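Local coordinates for beta-glycosidase (Bacteroides caccae, PDB 6T2R), which is a family 16 glycoside hydrolase of a gut bacterium, an endo-acting O-glycanase that cleaves within mucin glycans to initiate mucin breakdown, at residues D35-A40 with S45-I50; Y136-G141 with Y164-G169; F209-I214 with E219-F224. All coordinates share one frame; numbering follows the deposited sequence.

Contact 1 of 3, residues D35-A40 with S45-I50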
loop_
_atom_site.group_PDB
_atom_site.type_symbol
_atom_site.label_atom_id
_atom_site.label_comp_id
_atom_site.label_asym_id
_atom_site.label_seq_id
_atom_site.Cartn_x
_atom_site.Cartn_y
_atom_site.Cartn_z
ATOM N N ASP A 35 -7.228 12.003 3.706
ATOM C CA ASP A 35 -7.796 12.296 2.377
ATOM C C ASP A 35 -9.096 11.494 2.222
ATOM O O ASP A 35 -9.021 10.256 2.281
ATOM C CB ASP A 35 -6.755 11.991 1.310
ATOM C CG ASP A 35 -7.143 12.576 -0.027
ATOM O OD1 ASP A 35 -8.339 12.859 -0.172
ATOM O OD2 ASP A 35 -6.235 12.740 -0.900
ATOM N N ASN A 36 -10.232 12.179 2.013
ATOM C CA ASN A 36 -11.565 11.556 1.789
ATOM C C ASN A 36 -11.927 11.508 0.310
ATOM O O ASN A 36 -13.094 11.143 0.017
ATOM C CB ASN A 36 -12.675 12.274 2.548
ATOM C CG ASN A 36 -12.625 11.876 4.000
ATOM O OD1 ASN A 36 -12.716 10.693 4.328
ATOM N ND2 ASN A 36 -12.407 12.853 4.857
ATOM N N PHE A 37 -10.979 11.841 -0.574
ATOM C CA PHE A 37 -11.174 11.804 -2.052
ATOM C C PHE A 37 -12.442 12.601 -2.442
ATOM O O PHE A 37 -13.319 12.092 -3.139
ATOM C CB PHE A 37 -11.183 10.337 -2.492
ATOM C CG PHE A 37 -9.879 9.646 -2.193
ATOM C CD1 PHE A 37 -8.697 10.104 -2.739
ATOM C CD2 PHE A 37 -9.831 8.570 -1.322
ATOM C CE1 PHE A 37 -7.490 9.500 -2.419
ATOM C CE2 PHE A 37 -8.628 7.955 -1.020
ATOM C CZ PHE A 37 -7.454 8.425 -1.563
ATOM N N ASP A 38 -12.517 13.842 -1.984
ATOM C CA ASP A 38 -13.700 14.717 -2.157
ATOM C C ASP A 38 -13.767 15.352 -3.547
ATOM O O ASP A 38 -14.893 15.554 -4.008
ATOM C CB ASP A 38 -13.659 15.863 -1.163
ATOM C CG ASP A 38 -13.955 15.393 0.228
ATOM O OD1 ASP A 38 -14.683 14.373 0.376
ATOM O OD2 ASP A 38 -13.447 16.045 1.135
ATOM N N GLY A 39 -12.630 15.688 -4.161
ATOM C CA GLY A 39 -12.593 16.535 -5.377
ATOM C C GLY A 39 -13.049 15.861 -6.682
ATOM O O GLY A 39 -13.382 14.670 -6.720
ATOM N N ALA A 40 -13.001 16.635 -7.757
ATOM C CA ALA A 40 -13.102 16.174 -9.154
ATOM C C ALA A 40 -11.944 15.220 -9.479
ATOM O O ALA A 40 -12.084 14.415 -10.408
ATOM C CB ALA A 40 -13.103 17.389 -10.046
ATOM N N SER A 45 -1.385 18.046 -4.957
ATOM C CA SER A 45 -0.343 18.378 -3.967
ATOM C C SER A 45 -0.004 17.134 -3.138
ATOM O O SER A 45 0.933 17.188 -2.353
ATOM C CB SER A 45 -0.775 19.489 -3.092
ATOM O OG SER A 45 -1.719 19.017 -2.148
ATOM N N VAL A 46 -0.724 16.038 -3.298
ATOM C CA VAL A 46 -0.474 14.829 -2.473
ATOM C C VAL A 46 -0.136 13.659 -3.380
ATOM O O VAL A 46 0.799 12.939 -3.032
ATOM C CB VAL A 46 -1.686 14.510 -1.581
ATOM C CG1 VAL A 46 -1.575 13.120 -0.990
ATOM C CG2 VAL A 46 -1.839 15.552 -0.483
ATOM N N TRP A 47 -0.922 13.472 -4.444
ATOM C CA TRP A 47 -0.931 12.272 -5.315
ATOM C C TRP A 47 -0.395 12.594 -6.716
ATOM O O TRP A 47 -0.571 13.734 -7.199
ATOM C CB TRP A 47 -2.337 11.706 -5.433
ATOM C CG TRP A 47 -2.938 11.300 -4.130
ATOM C CD1 TRP A 47 -3.905 11.956 -3.427
ATOM C CD2 TRP A 47 -2.628 10.127 -3.377
ATOM N NE1 TRP A 47 -4.209 11.270 -2.280
ATOM C CE2 TRP A 47 -3.454 10.138 -2.230
ATOM C CE3 TRP A 47 -1.732 9.070 -3.549
ATOM C CZ2 TRP A 47 -3.435 9.116 -1.281
ATOM C CZ3 TRP A 47 -1.709 8.072 -2.604
ATOM C CH2 TRP A 47 -2.532 8.103 -1.478
ATOM N N SER A 48 0.239 11.602 -7.323
ATOM C CA SER A 48 0.599 11.538 -8.756
ATOM C C SER A 48 0.251 10.135 -9.234
ATOM O O SER A 48 0.276 9.157 -8.390
ATOM C CB SER A 48 2.072 11.847 -8.966
ATOM O OG SER A 48 2.438 13.097 -8.408
ATOM N N ARG A 49 -0.081 10.018 -10.512
ATOM C CA ARG A 49 -0.279 8.708 -11.173
ATOM C C ARG A 49 1.057 7.983 -11.224
ATOM O O ARG A 49 2.117 8.652 -11.368
ATOM C CB ARG A 49 -0.891 8.854 -12.569
ATOM C CG ARG A 49 -2.306 9.413 -12.548
ATOM C CD ARG A 49 -2.988 9.343 -13.911
ATOM N NE ARG A 49 -4.356 9.814 -13.772
ATOM C CZ ARG A 49 -5.199 10.075 -14.770
ATOM N NH1 ARG A 49 -4.867 9.869 -16.026
ATOM N NH2 ARG A 49 -6.405 10.497 -14.491
ATOM N N ILE A 50 1.010 6.660 -11.100
ATOM C CA ILE A 50 2.257 5.862 -11.071
ATOM C C ILE A 50 2.658 5.579 -12.512
ATOM O O ILE A 50 1.898 4.989 -13.271
ATOM C CB ILE A 50 2.087 4.563 -10.258
ATOM C CG1 ILE A 50 1.777 4.813 -8.773
ATOM C CG2 ILE A 50 3.307 3.681 -10.440
ATOM C CD1 ILE A 50 1.325 3.576 -8.031
#

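Contact 2 of 3, residues Y136-G141 with Y164-G169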
loop_
_atom_site.group_PDB
_atom_site.type_symbol
_atom_site.label_atom_id
_atom_site.label_comp_id
_atom_site.label_asym_id
_atom_site.label_seq_id
_atom_site.Cartn_x
_atom_site.Cartn_y
_atom_site.Cartn_z
ATOM N N TYR A 136 17.954 5.681 -0.249
ATOM C CA TYR A 136 17.670 4.272 0.081
ATOM C C TYR A 136 17.481 3.513 -1.229
ATOM O O TYR A 136 16.985 4.083 -2.253
ATOM C CB TYR A 136 16.492 4.133 1.066
ATOM C CG TYR A 136 16.756 4.733 2.414
ATOM C CD1 TYR A 136 17.579 4.082 3.338
ATOM C CD2 TYR A 136 16.270 5.990 2.728
ATOM C CE1 TYR A 136 17.888 4.659 4.548
ATOM C CE2 TYR A 136 16.551 6.578 3.946
ATOM C CZ TYR A 136 17.361 5.910 4.847
ATOM O OH TYR A 136 17.630 6.489 6.048
ATOM N N SER A 137 17.942 2.273 -1.190
ATOM C CA SER A 137 17.791 1.247 -2.253
ATOM C C SER A 137 16.631 0.298 -1.890
ATOM O O SER A 137 16.119 0.388 -0.778
ATOM C CB SER A 137 19.079 0.465 -2.397
ATOM O OG SER A 137 19.416 -0.181 -1.158
ATOM N N TRP A 138 16.219 -0.555 -2.830
ATOM C CA TRP A 138 15.314 -1.694 -2.564
ATOM C C TRP A 138 16.157 -2.950 -2.683
ATOM O O TRP A 138 16.858 -3.125 -3.657
ATOM C CB TRP A 138 14.107 -1.671 -3.527
ATOM C CG TRP A 138 13.088 -2.684 -3.146
ATOM C CD1 TRP A 138 11.976 -2.489 -2.374
ATOM C CD2 TRP A 138 13.157 -4.099 -3.397
ATOM N NE1 TRP A 138 11.325 -3.678 -2.158
ATOM C CE2 TRP A 138 12.009 -4.682 -2.800
ATOM C CE3 TRP A 138 14.046 -4.923 -4.099
ATOM C CZ2 TRP A 138 11.748 -6.052 -2.857
ATOM C CZ3 TRP A 138 13.763 -6.274 -4.184
ATOM C CH2 TRP A 138 12.623 -6.820 -3.581
ATOM N N PRO A 139 16.137 -3.887 -1.724
ATOM C CA PRO A 139 15.226 -3.853 -0.596
ATOM C C PRO A 139 15.837 -3.340 0.710
ATOM O O PRO A 139 15.163 -3.382 1.713
ATOM C CB PRO A 139 14.936 -5.361 -0.480
ATOM C CG PRO A 139 16.271 -6.009 -0.747
ATOM C CD PRO A 139 16.945 -5.119 -1.758
ATOM N N MET A 140 17.080 -2.885 0.682
ATOM C CA MET A 140 17.810 -2.487 1.920
ATOM C C MET A 140 17.021 -1.373 2.647
ATOM O O MET A 140 17.003 -1.341 3.914
ATOM C CB MET A 140 19.255 -2.080 1.603
ATOM C CG MET A 140 20.036 -1.514 2.808
ATOM S SD MET A 140 20.712 -2.884 3.739
ATOM C CE MET A 140 22.113 -3.270 2.686
ATOM N N GLY A 141 16.319 -0.517 1.922
ATOM C CA GLY A 141 15.571 0.601 2.531
ATOM C C GLY A 141 14.295 0.120 3.150
ATOM O O GLY A 141 13.666 0.886 3.942
ATOM N N TYR A 164 17.316 -8.177 4.907
ATOM C CA TYR A 164 17.341 -9.351 5.804
ATOM C C TYR A 164 16.401 -10.418 5.247
ATOM O O TYR A 164 16.837 -11.551 5.161
ATOM C CB TYR A 164 16.991 -8.875 7.216
ATOM C CG TYR A 164 17.001 -9.914 8.307
ATOM C CD1 TYR A 164 15.841 -10.600 8.628
ATOM C CD2 TYR A 164 18.131 -10.134 9.087
ATOM C CE1 TYR A 164 15.802 -11.495 9.682
ATOM C CE2 TYR A 164 18.112 -11.042 10.134
ATOM C CZ TYR A 164 16.946 -11.736 10.421
ATOM O OH TYR A 164 16.877 -12.593 11.477
ATOM N N THR A 165 15.165 -10.058 4.874
ATOM C CA THR A 165 14.162 -11.028 4.418
ATOM C C THR A 165 14.510 -11.502 3.018
ATOM O O THR A 165 14.316 -12.680 2.750
ATOM C CB THR A 165 12.745 -10.458 4.413
ATOM O OG1 THR A 165 12.661 -9.458 3.392
ATOM C CG2 THR A 165 12.330 -9.949 5.778
ATOM N N TYR A 166 14.904 -10.593 2.141
ATOM C CA TYR A 166 15.045 -10.859 0.691
ATOM C C TYR A 166 16.511 -11.184 0.353
ATOM O O TYR A 166 16.799 -12.285 -0.089
ATOM C CB TYR A 166 14.514 -9.682 -0.127
ATOM C CG TYR A 166 14.535 -9.913 -1.614
ATOM C CD1 TYR A 166 13.500 -10.568 -2.269
ATOM C CD2 TYR A 166 15.599 -9.449 -2.378
ATOM C CE1 TYR A 166 13.532 -10.757 -3.645
ATOM C CE2 TYR A 166 15.649 -9.640 -3.746
ATOM C CZ TYR A 166 14.615 -10.306 -4.376
ATOM O OH TYR A 166 14.676 -10.446 -5.723
ATOM N N THR A 167 17.443 -10.258 0.505
ATOM C CA THR A 167 18.855 -10.514 0.113
ATOM C C THR A 167 19.483 -11.641 0.964
ATOM O O THR A 167 20.119 -12.528 0.371
ATOM C CB THR A 167 19.676 -9.226 0.116
ATOM O OG1 THR A 167 18.947 -8.221 -0.590
ATOM C CG2 THR A 167 21.022 -9.429 -0.537
ATOM N N LEU A 168 19.325 -11.651 2.290
ATOM C CA LEU A 168 19.907 -12.726 3.135
ATOM C C LEU A 168 18.992 -13.950 3.219
ATOM O O LEU A 168 19.465 -14.987 3.701
ATOM C CB LEU A 168 20.164 -12.177 4.523
ATOM C CG LEU A 168 21.065 -10.947 4.555
ATOM C CD1 LEU A 168 21.343 -10.523 5.996
ATOM C CD2 LEU A 168 22.370 -11.234 3.816
ATOM N N GLY A 169 17.727 -13.835 2.812
ATOM C CA GLY A 169 16.820 -14.993 2.737
ATOM C C GLY A 169 16.186 -15.343 4.080
ATOM O O GLY A 169 15.537 -16.355 4.161
#

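Contact 3 of 3, residues F209-I214 with E219-F224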
loop_
_atom_site.group_PDB
_atom_site.type_symbol
_atom_site.label_atom_id
_atom_site.label_comp_id
_atom_site.label_asym_id
_atom_site.label_seq_id
_atom_site.Cartn_x
_atom_site.Cartn_y
_atom_site.Cartn_z
ATOM N N PHE A 209 -0.480 -9.434 12.655
ATOM C CA PHE A 209 0.822 -9.920 13.143
ATOM C C PHE A 209 1.697 -8.723 13.441
ATOM O O PHE A 209 1.308 -7.588 13.043
ATOM C CB PHE A 209 1.488 -10.874 12.155
ATOM C CG PHE A 209 2.292 -10.229 11.058
ATOM C CD1 PHE A 209 1.664 -9.648 9.970
ATOM C CD2 PHE A 209 3.671 -10.322 11.049
ATOM C CE1 PHE A 209 2.411 -9.126 8.931
ATOM C CE2 PHE A 209 4.425 -9.789 10.007
ATOM C CZ PHE A 209 3.791 -9.188 8.949
ATOM N N VAL A 210 2.790 -9.011 14.160
ATOM C CA VAL A 210 3.810 -8.031 14.615
ATOM C C VAL A 210 5.091 -8.384 13.854
ATOM O O VAL A 210 5.434 -9.546 13.809
ATOM C CB VAL A 210 4.001 -8.071 16.152
ATOM C CG1 VAL A 210 5.084 -7.111 16.638
ATOM C CG2 VAL A 210 2.711 -7.804 16.907
ATOM N N TYR A 211 5.757 -7.423 13.236
ATOM C CA TYR A 211 7.137 -7.630 12.759
ATOM C C TYR A 211 8.065 -6.944 13.748
ATOM O O TYR A 211 8.061 -5.720 13.818
ATOM C CB TYR A 211 7.390 -7.132 11.338
ATOM C CG TYR A 211 8.691 -7.677 10.815
ATOM C CD1 TYR A 211 8.779 -9.004 10.425
ATOM C CD2 TYR A 211 9.843 -6.913 10.815
ATOM C CE1 TYR A 211 9.977 -9.533 9.971
ATOM C CE2 TYR A 211 11.057 -7.428 10.386
ATOM C CZ TYR A 211 11.125 -8.749 9.950
ATOM O OH TYR A 211 12.300 -9.302 9.505
ATOM N N PRO A 212 8.837 -7.726 14.535
ATOM C CA PRO A 212 9.743 -7.184 15.537
ATOM C C PRO A 212 11.123 -6.798 14.993
ATOM O O PRO A 212 11.618 -7.455 14.100
ATOM C CB PRO A 212 9.856 -8.343 16.535
ATOM C CG PRO A 212 9.800 -9.577 15.658
ATOM C CD PRO A 212 8.839 -9.212 14.537
ATOM N N ARG A 213 11.702 -5.743 15.592
ATOM C CA ARG A 213 13.148 -5.459 15.582
ATOM C C ARG A 213 13.820 -6.401 16.577
ATOM O O ARG A 213 13.608 -6.228 17.820
ATOM C CB ARG A 213 13.445 -4.002 15.940
ATOM C CG ARG A 213 14.920 -3.639 15.777
ATOM C CD ARG A 213 15.326 -2.301 16.367
ATOM N NE ARG A 213 14.672 -1.122 15.795
ATOM C CZ ARG A 213 15.074 -0.382 14.718
ATOM N NH1 ARG A 213 16.158 -0.694 14.007
ATOM N NH2 ARG A 213 14.351 0.680 14.339
ATOM N N ILE A 214 14.640 -7.324 16.072
ATOM C CA ILE A 214 15.313 -8.346 16.915
ATOM C C ILE A 214 16.804 -8.004 17.059
ATOM O O ILE A 214 17.380 -7.319 16.216
ATOM C CB ILE A 214 15.062 -9.770 16.378
ATOM C CG1 ILE A 214 15.657 -10.006 14.986
ATOM C CG2 ILE A 214 13.575 -10.066 16.411
ATOM C CD1 ILE A 214 15.916 -11.465 14.643
ATOM N N GLU A 219 22.603 -7.146 9.611
ATOM C CA GLU A 219 22.114 -5.770 9.419
ATOM C C GLU A 219 20.870 -5.757 8.527
ATOM O O GLU A 219 20.579 -6.768 7.855
ATOM C CB GLU A 219 23.172 -4.972 8.675
ATOM C CG GLU A 219 24.576 -5.424 8.977
ATOM C CD GLU A 219 25.579 -4.609 8.191
ATOM O OE1 GLU A 219 26.051 -3.607 8.729
ATOM O OE2 GLU A 219 25.834 -4.970 7.036
ATOM N N GLY A 220 20.252 -4.588 8.436
ATOM C CA GLY A 220 19.074 -4.353 7.588
ATOM C C GLY A 220 17.825 -5.068 8.083
ATOM O O GLY A 220 16.860 -5.140 7.314
ATOM N N GLN A 221 17.788 -5.548 9.324
ATOM C CA GLN A 221 16.618 -6.343 9.777
ATOM C C GLN A 221 15.433 -5.404 10.057
ATOM O O GLN A 221 14.308 -5.903 10.014
ATOM C CB GLN A 221 16.980 -7.256 10.957
ATOM C CG GLN A 221 15.860 -8.215 11.300
ATOM C CD GLN A 221 14.865 -7.591 12.267
ATOM O OE1 GLN A 221 15.216 -6.696 13.042
ATOM N NE2 GLN A 221 13.620 -8.055 12.225
ATOM N N PHE A 222 15.667 -4.141 10.401
ATOM C CA PHE A 222 14.577 -3.192 10.746
ATOM C C PHE A 222 14.891 -1.788 10.249
ATOM O O PHE A 222 15.188 -0.903 11.028
ATOM C CB PHE A 222 14.248 -3.166 12.226
ATOM C CG PHE A 222 12.820 -2.767 12.536
ATOM C CD1 PHE A 222 11.790 -3.718 12.552
ATOM C CD2 PHE A 222 12.495 -1.461 12.806
ATOM C CE1 PHE A 222 10.491 -3.380 12.891
ATOM C CE2 PHE A 222 11.184 -1.122 13.128
ATOM C CZ PHE A 222 10.187 -2.070 13.164
ATOM N N PRO A 223 14.764 -1.542 8.925
ATOM C CA PRO A 223 15.064 -0.241 8.328
ATOM C C PRO A 223 13.863 0.728 8.273
ATOM O O PRO A 223 13.980 1.845 7.743
ATOM C CB PRO A 223 15.457 -0.695 6.912
ATOM C CG PRO A 223 14.503 -1.829 6.589
ATOM C CD PRO A 223 14.347 -2.533 7.920
ATOM N N PHE A 224 12.732 0.323 8.854
ATOM C CA PHE A 224 11.410 0.922 8.547
ATOM C C PHE A 224 11.207 2.305 9.219
ATOM O O PHE A 224 10.341 3.038 8.728
ATOM C CB PHE A 224 10.309 -0.066 8.915
ATOM C CG PHE A 224 10.528 -1.464 8.382
ATOM C CD1 PHE A 224 10.398 -1.734 7.028
ATOM C CD2 PHE A 224 10.846 -2.517 9.240
ATOM C CE1 PHE A 224 10.568 -3.017 6.531
ATOM C CE2 PHE A 224 11.040 -3.801 8.742
ATOM C CZ PHE A 224 10.913 -4.043 7.386
HETATM O O HOH W 1 13.522 -7.354 8.052
HETATM O O HOH W 2 14.519 1.609 11.289
HETATM O O HOH W 3 17.483 -5.585 13.998
#

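Contact 1 of 3, residues D35-A40 with S45-I50
The indole of W47 meets D35 at its pyrrole edge and F37 obliquely, while V46 CG1 from its own segment lies 3.4 Å above one indole face, offset toward the rim. The edge contact is a hydrogen bond: W47 NE1 donates to D35 OD2 at 2.9 Å with an N-H...O angle of 153°. The oxygen sits in the plane of the indole, but the carboxylate is turned 40° from that plane and accepts the bond on its anti side, the donor tilted out of the carboxylate plane. F37 brings CE1 to within 3.7 Å of the same W47 NE1, and its CZ comes to 4.1 Å from W47 CZ2. With CG anti to the backbone N (chi1 -166°), D35 places OD2 at the indole N-H and OD1 back at F37 N. Both carboxylate oxygens are engaged: D35 OD1 accepts from F37 N at 2.9 Å, closing an Asx turn. One carboxylate therefore fixes the chain where strand 29-35 ends and also satisfies the only polar atom of a buried tryptophan side chain. Around this pair, V258 of strand 251-263 packs against both F37 and W47, and L97, L230 and I232 from strands 92-98 and 228-233 also touch W47. The Asx turn and the tryptophan-to-carboxylate bond thus tie the connection between strands 29-35 and 48-49 to the apolar interior of the antiparallel beta-sandwich, the jelly roll of family 16 glycoside hydrolases.

Contact 2 of 3, residues Y136-G141 with Y164-G169
W138 directs the edge of its six-membered ring at the face of Y166, a T-shaped contact with centroids 5.0 Å apart and planes inclined by 60°. The touching atom is W138 CH2, 3.9 Å above the Y166 ring and over its centre, with W138 CZ3 alongside it at 3.9 Å from Y166 CE2. P139 fills the angle next to this pair: its CG lies 3.9 Å from Y166 CD2 and 3.5 Å from T167 OG1, a van der Waals approach to the hydroxyl. No hydrogen bond links the two segments, and the surface join rests on the W138-Y166 edge-to-face pair and on P139 packing against Y166 and T167.

The peptide before P139 is cis, and P139 CB lies 3.6 Å above the centre of the W138 ring, so the proline packs on a face of the same indole whose edge meets Y166. Behind it, G141 N bonds to S137 O and closes the turn. W138 NE1 donates to E143 OE2. On the other segment, Y166 holds CG anti to its amide nitrogen (chi1 -176°), which sends the ring off the weakly bonded helix 163-167.

E143 opens strand 143-145 and an E-V-D-I-M-E run that fits the family 16 catalytic signature ExDxxE, so W138 probably borders the active site. The turn lies between strands 125-130 and 143-145, W138 also touching L129, and the short helix follows strand 155-161.

Contact 3 of 3, residues F209-I214 with E219-F224
Q221 meets Y211, P212 and I214 from CG to the amide. Leaving CB anti to the backbone N, chi1 -172° brings CG alongside I214 CG1 and Y211 OH; the bend at chi2 (-87°) then turns CD and the amide toward P212 and I214. Q221 CD packs 3.7 Å from I214 CG1. At the tip the amide divides: Q221 NE2 donates to P212 O at 2.8 Å, nearly straight at 165° and in the carbonyl plane, and makes a weak second bond to Y211 OH at 3.3 Å. Q221 OE1 accepts from I214 N at 3.1 Å, the N-H arriving above the carbonyl plane, and from a water that also donates to I214 O. Another water spans Y211 OH and Q221 O. The amide's rotation is thus fixed by an acceptor, P212 O, and a donor, I214 N.

Beside it, F222 is covered on both faces. R213 CB makes a CH-pi contact on one, 4.0 Å from the ring centroid; F224 CD2 lies over the centre of the other. F222 CD2 lies over one face of the R213 guanidinium, the two planes steeply inclined, while R213 NE donates to P196 O. Y211 CD2 packs on F224 CE2 at 3.9 Å, with V160 of strand 155-161 and L199 of strand 198-203 close by.

Through its bonds to P212 O and I214 N, the Q221 amide holds the returning loop 219-224 to the end of strand 206-212, at the edge of the family 16 jelly roll.

Overall arrangement
Contact 1 comes first along the chain, then contact 2, then contact 3, with none nested in another. Contact 1 lies on the opposite side of the chain's centre from the other two, its centre about 30 Å from that of contact 2 and about 31 Å from that of contact 3, so it belongs to a separate part of the fold. Contacts 2 and 3 have centres about 11 Å apart and touch: M140 O packs on P223 CB, and Y164 of helix 163-167 leans on Q221, G220 and I214. This brings the turn before strand 143-145, the short helix and the end of strand 206-212 side by side on one side of the fold, a helix, a strand end and two loops in contact within the family 16 range.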